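Long-range contacts in oligoribonuclease (PDB 6A4D), which probably degrades short RNA oligonucleotides to mononucleotides, as a 3'-to-5' exoribonuclease of the RNase H-like superfamily: residues F49-D55 with R77-V83; A5-N10 with E98-Q102; E22-I28 with R117-M123; L143-K148 with Y177-F181. The protein carries 1 engineered substitution. All blocks are in the same frame, centred on the assembly; numbering follows the deposited sequence.

Contact 1: F49-D55 with R77-V83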
# COMPACT_ATOMS: atom_id res chain seq x y z
N PHE A 49 12.71 -14.31 -12.46
CA PHE A 49 13.69 -13.61 -13.33
C PHE A 49 14.65 -12.72 -12.58
O PHE A 49 14.21 -11.79 -11.89
CB PHE A 49 13.02 -12.72 -14.35
CG PHE A 49 12.10 -13.44 -15.25
CD1 PHE A 49 12.59 -14.13 -16.34
CD2 PHE A 49 10.74 -13.46 -14.99
CE1 PHE A 49 11.73 -14.79 -17.18
CE2 PHE A 49 9.88 -14.11 -15.83
CZ PHE A 49 10.37 -14.78 -16.93
N ALA A 50 15.94 -12.97 -12.73
CA ALA A 50 16.91 -11.91 -12.45
C ALA A 50 17.01 -11.09 -13.75
O ALA A 50 17.20 -11.66 -14.86
CB ALA A 50 18.27 -12.43 -12.01
N ILE A 51 16.81 -9.79 -13.59
CA ILE A 51 16.78 -8.85 -14.72
C ILE A 51 18.21 -8.42 -15.03
O ILE A 51 18.95 -7.96 -14.15
CB ILE A 51 16.02 -7.54 -14.44
CG1 ILE A 51 14.62 -7.77 -13.84
CG2 ILE A 51 15.94 -6.72 -15.75
CD1 ILE A 51 13.76 -8.73 -14.64
N SER A 52 18.55 -8.52 -16.31
CA SER A 52 19.85 -8.08 -16.80
C SER A 52 20.05 -6.61 -16.52
O SER A 52 19.17 -5.77 -16.75
CB SER A 52 19.98 -8.34 -18.31
OG SER A 52 21.18 -7.78 -18.79
N GLN A 53 21.20 -6.31 -15.95
CA GLN A 53 21.65 -4.98 -15.76
C GLN A 53 23.15 -5.01 -16.07
O GLN A 53 23.85 -6.01 -15.85
CB GLN A 53 21.39 -4.55 -14.31
CG GLN A 53 19.92 -4.60 -13.88
CD GLN A 53 19.08 -3.50 -14.49
OE1 GLN A 53 19.59 -2.67 -15.20
NE2 GLN A 53 17.79 -3.45 -14.18
N THR A 54 23.64 -3.91 -16.60
CA THR A 54 25.08 -3.78 -16.87
C THR A 54 25.88 -3.76 -15.56
O THR A 54 25.31 -3.67 -14.46
CB THR A 54 25.37 -2.45 -17.55
OG1 THR A 54 24.97 -1.43 -16.64
CG2 THR A 54 24.60 -2.32 -18.89
N ASP A 55 27.20 -3.75 -15.69
CA ASP A 55 28.09 -3.46 -14.56
C ASP A 55 28.00 -2.02 -14.07
O ASP A 55 28.12 -1.77 -12.87
CB ASP A 55 29.54 -3.78 -14.93
CG ASP A 55 29.78 -5.26 -15.16
OD1 ASP A 55 28.93 -6.08 -14.75
OD2 ASP A 55 30.83 -5.61 -15.74
N ARG A 77 23.71 -13.34 -10.57
CA ARG A 77 22.65 -13.76 -11.51
C ARG A 77 22.22 -12.63 -12.47
O ARG A 77 21.80 -12.91 -13.57
CB ARG A 77 21.43 -14.32 -10.78
CG ARG A 77 21.61 -15.76 -10.36
CD ARG A 77 20.74 -16.03 -9.14
NE ARG A 77 19.37 -15.94 -9.59
CZ ARG A 77 18.36 -15.34 -8.98
NH1 ARG A 77 18.52 -14.75 -7.80
NH2 ARG A 77 17.15 -15.33 -9.57
N CYS A 78 22.33 -11.39 -12.03
CA CYS A 78 21.97 -10.24 -12.83
C CYS A 78 23.03 -10.02 -13.95
O CYS A 78 22.67 -9.83 -15.12
CB CYS A 78 21.69 -9.00 -11.95
SG CYS A 78 20.08 -9.05 -11.05
N ARG A 79 24.32 -10.09 -13.59
CA ARG A 79 25.45 -10.15 -14.57
C ARG A 79 25.34 -11.30 -15.59
O ARG A 79 25.64 -11.11 -16.76
CB ARG A 79 26.79 -10.27 -13.86
CG ARG A 79 27.22 -9.04 -13.06
CD ARG A 79 28.64 -9.24 -12.52
NE ARG A 79 28.87 -8.52 -11.25
CZ ARG A 79 29.02 -7.19 -11.13
NH1 ARG A 79 28.98 -6.37 -12.19
NH2 ARG A 79 29.19 -6.65 -9.92
N ASP A 80 24.91 -12.48 -15.15
CA ASP A 80 24.71 -13.64 -16.07
C ASP A 80 23.51 -13.46 -16.98
O ASP A 80 23.46 -14.02 -18.08
CB ASP A 80 24.49 -14.96 -15.31
CG ASP A 80 25.63 -15.33 -14.35
OD1 ASP A 80 26.81 -15.01 -14.65
OD2 ASP A 80 25.33 -15.94 -13.29
N SER A 81 22.49 -12.74 -16.50
CA SER A 81 21.25 -12.61 -17.24
C SER A 81 21.39 -11.79 -18.54
O SER A 81 22.06 -10.74 -18.56
CB SER A 81 20.17 -11.95 -16.39
OG SER A 81 18.90 -12.13 -17.01
N GLU A 82 20.69 -12.27 -19.56
CA GLU A 82 20.31 -11.49 -20.73
C GLU A 82 18.82 -11.14 -20.74
O GLU A 82 18.27 -10.72 -21.78
CB GLU A 82 20.59 -12.31 -22.00
CG GLU A 82 21.98 -12.89 -22.17
CD GLU A 82 22.06 -13.66 -23.48
OE1 GLU A 82 21.28 -14.61 -23.64
OE2 GLU A 82 22.85 -13.29 -24.38
N VAL A 83 18.14 -11.33 -19.61
CA VAL A 83 16.68 -11.17 -19.55
C VAL A 83 16.36 -9.69 -19.45
O VAL A 83 16.70 -9.07 -18.47
CB VAL A 83 16.05 -11.95 -18.36
CG1 VAL A 83 14.60 -11.54 -18.10
CG2 VAL A 83 16.17 -13.45 -18.60
O HOH W 1 23.23 -8.63 -17.63
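S81 swings OG to the far side of its own backbone N (chi1 -166°), beside its carbonyl carbon, and this torsion carries the hydroxyl across to A50, where S81 OG donates to A50 O at 2.8 Å. S81 OG in turn accepts the backbone N-H of V83, with V83 N 2.8 Å away; used in both ways, the hydroxyl has its rotation fixed. A return bond runs from S52 N to V83 O at 2.9 Å and is fairly straight (161°). V83 also has CG1 opposite its backbone N, which brings V83 CG1 to 3.7 Å from F49 CD1, the two side chains crossing at about a right angle.

On the helix side, A50 CB lies over one face of the R77 guanidinium, toward its rim, while C78 SG approaches A50 CB at 4.0 Å. R77 itself forms a salt bridge with E30. At the exposed end, R79 NH1 and D55 OD1 make a salt bridge of 2.6 Å. D55 OD1 lies in the guanidinium plane of R79, but NH1 meets OD1 from above the carboxylate plane, the two planes being 68° apart. R79 has D59 as a second acidic partner.

The S81 geometry is an ST turn at the exit from helix 74-80, docked on the end of strand 42-50, one of the chain's two outermost sheet strands in this RNase H-like exonuclease fold.

Contact 2: A5-N10 with E98-Q102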
# COMPACT_ATOMS: atom_id res chain seq x y z
N ALA A 5 -7.52 -22.78 -11.66
CA ALA A 5 -7.17 -21.74 -12.64
C ALA A 5 -8.39 -20.99 -13.09
O ALA A 5 -9.43 -21.56 -13.38
CB ALA A 5 -6.43 -22.33 -13.85
N GLY A 6 -8.29 -19.67 -13.08
CA GLY A 6 -9.34 -18.82 -13.57
C GLY A 6 -10.32 -18.38 -12.52
O GLY A 6 -11.21 -17.56 -12.81
N ASN A 7 -10.19 -18.87 -11.29
CA ASN A 7 -11.16 -18.55 -10.22
C ASN A 7 -11.02 -17.10 -9.76
O ASN A 7 -9.98 -16.66 -9.38
CB ASN A 7 -10.92 -19.47 -9.02
CG ASN A 7 -11.88 -19.21 -7.87
OD1 ASN A 7 -12.25 -18.07 -7.61
ND2 ASN A 7 -12.29 -20.26 -7.19
N ASP A 8 -12.12 -16.40 -9.72
CA ASP A 8 -12.13 -14.99 -9.41
C ASP A 8 -11.56 -14.60 -8.03
O ASP A 8 -11.39 -13.44 -7.80
CB ASP A 8 -13.58 -14.48 -9.49
CG ASP A 8 -14.10 -14.39 -10.92
OD1 ASP A 8 -13.73 -15.27 -11.76
OD2 ASP A 8 -14.89 -13.44 -11.20
N SER A 9 -11.36 -15.54 -7.12
CA SER A 9 -10.97 -15.23 -5.81
C SER A 9 -9.50 -15.58 -5.61
O SER A 9 -8.94 -15.32 -4.56
CB SER A 9 -11.97 -15.88 -4.84
OG SER A 9 -11.66 -17.22 -4.58
N ASN A 10 -8.82 -16.03 -6.66
CA ASN A 10 -7.38 -16.26 -6.56
C ASN A 10 -6.55 -14.96 -6.23
O ASN A 10 -6.85 -13.88 -6.63
CB ASN A 10 -6.88 -16.93 -7.81
CG ASN A 10 -7.47 -18.32 -8.02
OD1 ASN A 10 -7.95 -18.99 -7.06
ND2 ASN A 10 -7.43 -18.78 -9.26
N GLU A 98 -3.27 -16.48 -17.07
CA GLU A 98 -3.62 -17.87 -16.99
C GLU A 98 -4.35 -18.21 -15.70
O GLU A 98 -5.21 -19.04 -15.73
CB GLU A 98 -2.35 -18.73 -17.09
CG GLU A 98 -2.59 -20.24 -16.99
CD GLU A 98 -1.51 -21.07 -17.71
OE1 GLU A 98 -0.79 -21.86 -17.05
OE2 GLU A 98 -1.37 -20.94 -18.95
N TRP A 99 -3.98 -17.60 -14.57
CA TRP A 99 -4.49 -18.02 -13.27
C TRP A 99 -5.60 -17.19 -12.70
O TRP A 99 -6.37 -17.73 -11.85
CB TRP A 99 -3.36 -18.18 -12.28
CG TRP A 99 -2.54 -19.29 -12.63
CD1 TRP A 99 -1.43 -19.29 -13.45
CD2 TRP A 99 -2.76 -20.64 -12.26
NE1 TRP A 99 -0.93 -20.56 -13.56
CE2 TRP A 99 -1.73 -21.41 -12.85
CE3 TRP A 99 -3.74 -21.28 -11.49
CZ2 TRP A 99 -1.64 -22.79 -12.69
CZ3 TRP A 99 -3.64 -22.67 -11.32
CH2 TRP A 99 -2.61 -23.41 -11.92
N VAL A 100 -5.71 -15.91 -13.09
CA VAL A 100 -6.78 -15.08 -12.52
C VAL A 100 -7.29 -14.01 -13.45
O VAL A 100 -6.53 -13.42 -14.22
CB VAL A 100 -6.36 -14.56 -11.10
CG1 VAL A 100 -5.03 -13.86 -11.13
CG2 VAL A 100 -7.43 -13.70 -10.44
N PRO A 101 -8.61 -13.79 -13.44
CA PRO A 101 -9.16 -12.74 -14.31
C PRO A 101 -8.64 -11.33 -13.98
O PRO A 101 -8.32 -11.08 -12.82
CB PRO A 101 -10.68 -12.76 -14.04
CG PRO A 101 -10.95 -14.05 -13.37
CD PRO A 101 -9.66 -14.63 -12.83
N GLN A 102 -8.63 -10.46 -14.99
CA GLN A 102 -8.15 -9.13 -14.92
C GLN A 102 -8.97 -8.35 -13.88
O GLN A 102 -10.16 -8.58 -13.71
CB GLN A 102 -8.26 -8.53 -16.35
CG GLN A 102 -7.69 -7.13 -16.62
CD GLN A 102 -8.52 -6.10 -15.92
OE1 GLN A 102 -9.75 -6.11 -16.01
NE2 GLN A 102 -7.88 -5.22 -15.17
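An Asx turn inside a type I beta turn, N7 to N10, shapes the A5-N10 loop, which fastens onto W99 O of helix 85-99 through G6 and N10. Within the loop, N7 OD1 accepts from S9 N at 2.7 Å, and N10 N closes the beta turn on N7 O at 3.0 Å.

Two donors grip W99 O from different directions. G6 N reaches it at 3.0 Å from well above the carbonyl plane (62° out of it), whereas N10 ND2, also 3.0 Å from W99 O, comes almost in line with the carbonyl bond (C=O...N angle 161°), with the acceptor in the plane of its own amide. With CG anti to its carbonyl carbon (chi1 -64°), N10 turns its amide to W99; ND2 also donates to M4 O, which fixes the amide's rotation. Were N10 an alanine, W99 O would probably be held from the loop by G6 N alone, and M4 O would lack this donor.

The rest is apolar or weakly polar packing. A5 CB lies 3.7 Å from W99 CE3, N10 CB is 4.1 Å from V100 CB, and the P101 ring reaches the loop with CD 3.3 Å from G6 O and CG 3.4 Å from D8 OD1.

The loop leads into strand 11-18. S9 O accepts from R146 NE on helix 137-147 of the second subunit, while the W99 ring packs on L43 and A44 of strand 42-50 and meets F95 of its own helix.

Contact 3: E22-I28 with R117-M123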
# COMPACT_ATOMS: atom_id res chain seq x y z
N GLU A 22 14.17 4.10 -4.02
CA GLU A 22 13.58 5.24 -4.71
C GLU A 22 13.36 4.93 -6.20
O GLU A 22 14.32 4.81 -6.96
CB GLU A 22 14.43 6.49 -4.48
CG GLU A 22 13.88 7.40 -3.38
CD GLU A 22 12.42 7.83 -3.67
OE1 GLU A 22 12.08 7.98 -4.90
OE2 GLU A 22 11.62 7.98 -2.69
N PRO A 23 12.10 4.78 -6.63
CA PRO A 23 11.90 4.39 -8.01
C PRO A 23 12.37 5.43 -9.02
O PRO A 23 12.67 5.07 -10.17
CB PRO A 23 10.39 4.24 -8.12
CG PRO A 23 9.90 4.08 -6.74
CD PRO A 23 10.82 4.89 -5.90
N VAL A 24 12.40 6.70 -8.60
CA VAL A 24 12.89 7.80 -9.43
C VAL A 24 14.27 7.44 -10.03
O VAL A 24 14.44 7.50 -11.24
CB VAL A 24 12.86 9.15 -8.69
CG1 VAL A 24 13.54 10.25 -9.49
CG2 VAL A 24 11.40 9.55 -8.40
N GLU A 25 15.18 6.92 -9.20
CA GLU A 25 16.55 6.55 -9.61
C GLU A 25 16.79 5.07 -9.76
O GLU A 25 17.65 4.69 -10.53
CB GLU A 25 17.58 7.01 -8.55
CG GLU A 25 17.33 8.35 -7.88
CD GLU A 25 17.30 9.51 -8.87
OE1 GLU A 25 17.49 9.29 -10.08
OE2 GLU A 25 17.09 10.66 -8.42
N ASP A 26 16.12 4.24 -8.95
CA ASP A 26 16.36 2.79 -8.88
C ASP A 26 15.51 1.96 -9.81
O ASP A 26 14.44 2.34 -10.18
CB ASP A 26 16.14 2.29 -7.43
CG ASP A 26 17.08 2.97 -6.46
OD1 ASP A 26 18.25 3.17 -6.86
OD2 ASP A 26 16.65 3.37 -5.36
N VAL A 27 16.01 0.78 -10.12
CA VAL A 27 15.50 -0.14 -11.13
C VAL A 27 15.32 -1.52 -10.51
O VAL A 27 15.82 -1.79 -9.41
CB VAL A 27 16.48 -0.28 -12.34
CG1 VAL A 27 16.58 1.02 -13.07
CG2 VAL A 27 17.85 -0.75 -11.93
N ILE A 28 14.61 -2.38 -11.22
CA ILE A 28 14.25 -3.69 -10.70
C ILE A 28 15.32 -4.72 -11.03
O ILE A 28 15.74 -4.83 -12.21
CB ILE A 28 12.92 -4.16 -11.31
CG1 ILE A 28 11.82 -3.19 -10.96
CG2 ILE A 28 12.60 -5.58 -10.84
CD1 ILE A 28 10.58 -3.49 -11.75
N ARG A 117 4.98 0.60 -6.61
CA ARG A 117 5.67 1.78 -7.15
C ARG A 117 6.61 1.49 -8.32
O ARG A 117 6.64 2.23 -9.32
CB ARG A 117 6.50 2.47 -6.08
CG ARG A 117 5.71 3.15 -5.00
CD ARG A 117 6.65 3.61 -3.88
NE ARG A 117 7.32 4.90 -4.17
CZ ARG A 117 8.41 5.35 -3.55
NH1 ARG A 117 9.04 4.63 -2.62
NH2 ARG A 117 8.89 6.54 -3.89
N PHE A 118 7.44 0.46 -8.18
CA PHE A 118 8.36 0.11 -9.22
C PHE A 118 7.56 -0.59 -10.34
O PHE A 118 7.87 -0.43 -11.52
CB PHE A 118 9.44 -0.85 -8.73
CG PHE A 118 10.50 -0.20 -7.90
CD1 PHE A 118 10.27 0.13 -6.55
CD2 PHE A 118 11.77 0.02 -8.43
CE1 PHE A 118 11.28 0.73 -5.78
CE2 PHE A 118 12.79 0.61 -7.65
CZ PHE A 118 12.54 0.95 -6.32
N ILE A 119 6.56 -1.42 -9.96
CA ILE A 119 5.77 -2.13 -10.97
C ILE A 119 5.06 -1.09 -11.84
O ILE A 119 5.07 -1.18 -13.07
CB ILE A 119 4.74 -3.09 -10.35
CG1 ILE A 119 5.42 -4.24 -9.61
CG2 ILE A 119 3.78 -3.65 -11.41
CD1 ILE A 119 5.87 -5.37 -10.45
N ASN A 120 4.48 -0.10 -11.18
CA ASN A 120 3.77 0.94 -11.87
C ASN A 120 4.68 1.73 -12.81
O ASN A 120 4.33 1.90 -13.93
CB ASN A 120 3.06 1.91 -10.89
CG ASN A 120 2.61 3.22 -11.55
OD1 ASN A 120 3.44 4.08 -11.89
ND2 ASN A 120 1.32 3.36 -11.75
N LYS A 121 5.83 2.23 -12.35
CA LYS A 121 6.80 2.89 -13.29
C LYS A 121 7.31 2.04 -14.45
O LYS A 121 7.24 2.45 -15.59
CB LYS A 121 8.00 3.41 -12.52
CG LYS A 121 8.89 4.32 -13.34
CD LYS A 121 9.87 5.06 -12.46
CE LYS A 121 10.94 5.70 -13.33
NZ LYS A 121 11.84 6.62 -12.56
N TYR A 122 7.83 0.86 -14.14
CA TYR A 122 8.61 0.08 -15.07
C TYR A 122 7.91 -1.08 -15.77
O TYR A 122 8.46 -1.62 -16.73
CB TYR A 122 9.81 -0.50 -14.34
CG TYR A 122 10.77 0.53 -13.79
CD1 TYR A 122 11.56 1.29 -14.67
CD2 TYR A 122 10.90 0.76 -12.42
CE1 TYR A 122 12.47 2.23 -14.20
CE2 TYR A 122 11.79 1.71 -11.95
CZ TYR A 122 12.59 2.43 -12.85
OH TYR A 122 13.49 3.36 -12.40
N MET A 123 6.76 -1.51 -15.25
CA MET A 123 5.99 -2.63 -15.82
C MET A 123 4.49 -2.30 -15.81
O MET A 123 3.67 -3.09 -15.32
CB MET A 123 6.21 -3.89 -15.00
CG MET A 123 7.67 -4.32 -14.79
SD MET A 123 7.88 -5.66 -13.55
CE MET A 123 7.41 -7.13 -14.49
O HOH W 2 14.16 6.59 -13.94
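The loop E22-I28, which joins strands 11-18 and 28-36 of the exonuclease sheet, lies along helix 112-122 close to a bound nucleotide analogue, the R117 side chain being about 6 Å from it.

P23 packs against two flat groups. Its CG sits over a face of F118 in a CH-pi contact, 4.1 Å from the ring centroid and 23° off the normal; its CD rides over a face of the R117 guanidinium, 3.2 Å from R117 NH2. At the F118 rim, D26 CB lies in the ring plane, 3.8 Å from F118 CE2. Without the F118 ring, as with an alanine here, P23 is likely to lose the face it packs on and D26 the edge on which it rests.

Farther along the helix, Y122 OH donates to D26 O at 2.6 Å from above the carbonyl plane (43° out of it). K121, its chain extended and CG set opposite the backbone N (chi1 -169°), delivers NZ to P23 O at 3.0 Å, and a water links NZ to V24 O. I28 closes the apolar end, with CD1 3.9 Å from M123 SD.

The salt bridge of R117 NH2 with E22 OE2 is weak at 3.3 Å; R117 NH1 hydrogen-bonds Q114 OE1, of the nucleotide pocket. The loop is thus held by proline packing together with hydrogen bonds from K121 and Y122 to the carbonyls of P23 and D26, while the carboxylate of E22 is probably steadied by the weak bond to R117 and one from N120 ND2 of the second subunit.

Contact 4: L143-K148 with Y177-F181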
# COMPACT_ATOMS: atom_id res chain seq x y z
N LEU A 143 -1.39 -4.21 13.04
CA LEU A 143 -2.50 -4.45 13.94
C LEU A 143 -2.13 -5.44 15.02
O LEU A 143 -2.51 -5.27 16.17
CB LEU A 143 -3.79 -4.82 13.21
CG LEU A 143 -4.25 -3.70 12.24
CD1 LEU A 143 -5.32 -4.14 11.28
CD2 LEU A 143 -4.72 -2.43 12.94
N ALA A 144 -1.39 -6.50 14.66
CA ALA A 144 -1.05 -7.52 15.66
C ALA A 144 -0.13 -6.93 16.75
O ALA A 144 -0.37 -7.16 17.96
CB ALA A 144 -0.39 -8.71 15.02
N LYS A 145 0.89 -6.14 16.32
CA LYS A 145 1.72 -5.38 17.26
C LYS A 145 0.95 -4.69 18.37
O LYS A 145 1.32 -4.73 19.53
CB LYS A 145 2.61 -4.38 16.55
CG LYS A 145 3.73 -5.08 15.81
CD LYS A 145 4.38 -4.22 14.76
CE LYS A 145 4.74 -2.87 15.33
NZ LYS A 145 5.86 -2.32 14.54
N ARG A 146 -0.16 -4.10 18.02
CA ARG A 146 -0.92 -3.28 18.94
C ARG A 146 -2.04 -4.00 19.60
O ARG A 146 -2.38 -3.65 20.69
CB ARG A 146 -1.53 -2.09 18.18
CG ARG A 146 -0.45 -1.18 17.64
CD ARG A 146 -1.05 -0.00 16.88
NE ARG A 146 0.00 0.94 16.46
CZ ARG A 146 0.98 0.66 15.60
NH1 ARG A 146 1.10 -0.52 15.02
NH2 ARG A 146 1.86 1.61 15.30
N TRP A 147 -2.64 -4.98 18.96
CA TRP A 147 -3.81 -5.58 19.51
C TRP A 147 -3.50 -6.97 20.03
O TRP A 147 -4.22 -7.45 20.88
CB TRP A 147 -4.94 -5.71 18.45
CG TRP A 147 -5.52 -4.44 17.94
CD1 TRP A 147 -5.27 -3.19 18.40
CD2 TRP A 147 -6.46 -4.28 16.84
NE1 TRP A 147 -5.97 -2.27 17.65
CE2 TRP A 147 -6.70 -2.92 16.70
CE3 TRP A 147 -7.03 -5.16 15.94
CZ2 TRP A 147 -7.56 -2.42 15.74
CZ3 TRP A 147 -7.91 -4.67 14.99
CH2 TRP A 147 -8.15 -3.32 14.87
N LYS A 148 -2.51 -7.69 19.53
CA LYS A 148 -2.32 -9.05 20.06
C LYS A 148 -0.91 -9.51 19.77
O LYS A 148 -0.67 -10.50 19.07
CB LYS A 148 -3.39 -9.98 19.44
CG LYS A 148 -3.61 -11.24 20.20
CD LYS A 148 -4.63 -12.12 19.53
CE LYS A 148 -4.81 -13.41 20.35
NZ LYS A 148 -5.87 -14.24 19.71
N TYR A 177 -1.67 -15.50 10.86
CA TYR A 177 -2.74 -14.56 11.31
C TYR A 177 -4.13 -15.13 11.10
O TYR A 177 -5.00 -14.99 11.93
CB TYR A 177 -2.67 -13.18 10.60
CG TYR A 177 -1.38 -12.45 10.81
CD1 TYR A 177 -0.76 -12.40 12.06
CD2 TYR A 177 -0.76 -11.79 9.75
CE1 TYR A 177 0.42 -11.72 12.26
CE2 TYR A 177 0.44 -11.11 9.93
CZ TYR A 177 1.05 -11.11 11.17
OH TYR A 177 2.22 -10.47 11.34
N ARG A 178 -4.34 -15.74 9.96
CA ARG A 178 -5.61 -16.40 9.71
C ARG A 178 -6.05 -17.31 10.88
O ARG A 178 -7.21 -17.26 11.31
CB ARG A 178 -5.51 -17.22 8.43
CG ARG A 178 -6.87 -17.72 8.03
CD ARG A 178 -6.82 -18.54 6.77
NE ARG A 178 -8.15 -18.49 6.20
CZ ARG A 178 -8.63 -19.35 5.32
NH1 ARG A 178 -9.87 -19.20 4.90
NH2 ARG A 178 -7.84 -20.32 4.85
N GLU A 179 -5.13 -18.12 11.37
CA GLU A 179 -5.37 -19.05 12.47
C GLU A 179 -5.46 -18.39 13.84
O GLU A 179 -6.38 -18.74 14.58
CB GLU A 179 -4.30 -20.14 12.47
CG GLU A 179 -4.53 -21.25 13.49
CD GLU A 179 -3.30 -22.13 13.67
OE1 GLU A 179 -2.36 -22.11 12.81
OE2 GLU A 179 -3.26 -22.87 14.67
N LEU A 180 -4.57 -17.44 14.18
CA LEU A 180 -4.52 -16.88 15.53
C LEU A 180 -5.17 -15.54 15.75
O LEU A 180 -5.39 -15.15 16.89
CB LEU A 180 -3.06 -16.81 16.01
CG LEU A 180 -2.29 -18.14 16.01
CD1 LEU A 180 -0.84 -17.90 16.30
CD2 LEU A 180 -2.90 -19.11 17.04
N PHE A 181 -5.49 -14.80 14.70
CA PHE A 181 -5.85 -13.39 14.89
C PHE A 181 -7.13 -13.01 14.25
O PHE A 181 -7.71 -12.06 14.65
CB PHE A 181 -4.69 -12.54 14.37
CG PHE A 181 -4.74 -11.06 14.71
CD1 PHE A 181 -5.26 -10.57 15.92
CD2 PHE A 181 -4.10 -10.15 13.85
CE1 PHE A 181 -5.22 -9.21 16.18
CE2 PHE A 181 -4.03 -8.81 14.13
CZ PHE A 181 -4.58 -8.33 15.29
O HOH W 3 -5.28 -16.80 19.27
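K148 NZ donates to three acceptors: L180 O at 3.0 Å, a water 2.7 Å from NZ that in turn donates to L180 O, and K183 O of the second subunit. The bond to L180 O runs almost straight out from the carbonyl, with a C=O...donor angle of 178°, and the fully extended lysine chain is what spans the distance.

F181 supplies the apolar half. With CG opposite its backbone N (chi1 -168°), the ring projects onto helix 137-147, where F181 CE2 lies 3.7 Å from A144 CB. On the K148 side, F181 CE1 is 3.8 Å from K148 CB. The W147 and F181 side chains cross at about a right angle, with F181 CZ 4.1 Å from W147 CE3, whereas those of K148 and F181 run past each other in opposite directions. Y177 adds CE1 at 4.2 Å from A144 CB, its hydroxyl being bonded to E173, a residue of the nucleotide pocket.

Helices 137-147 and 163-180 thus meet near their C-terminal ends, at the dimer interface: W147 NE1 donates to S38 O, and its ring forms a cation-pi contact with R178, both of the second subunit.

How the contacts relate
All four contacts are partly buried; contacts 1, 2 and 3 each mix buried and exposed residues, while contact 4 has no exposed touching residue. Contacts 1 and 3 touch: Q53 NE2 lies 3.2 Å from I28 O, a probable hydrogen bond between the loop after strand 42-50 and the start of the adjacent strand 28-36. Contacts 1 and 2 use successive helices, 74-80 and 85-99, yet lie 30 Å apart between centres. Contacts 2, 3 and 4 reach the second subunit, S9 of one subunit bonding R146 of the other; contact 1 does not. The chemistry differs: a serine turn with a surface salt bridge in 1, a doubly bonded carbonyl in 2, proline against flat groups in 3, and a phenylalanine ring with a lysine in 4.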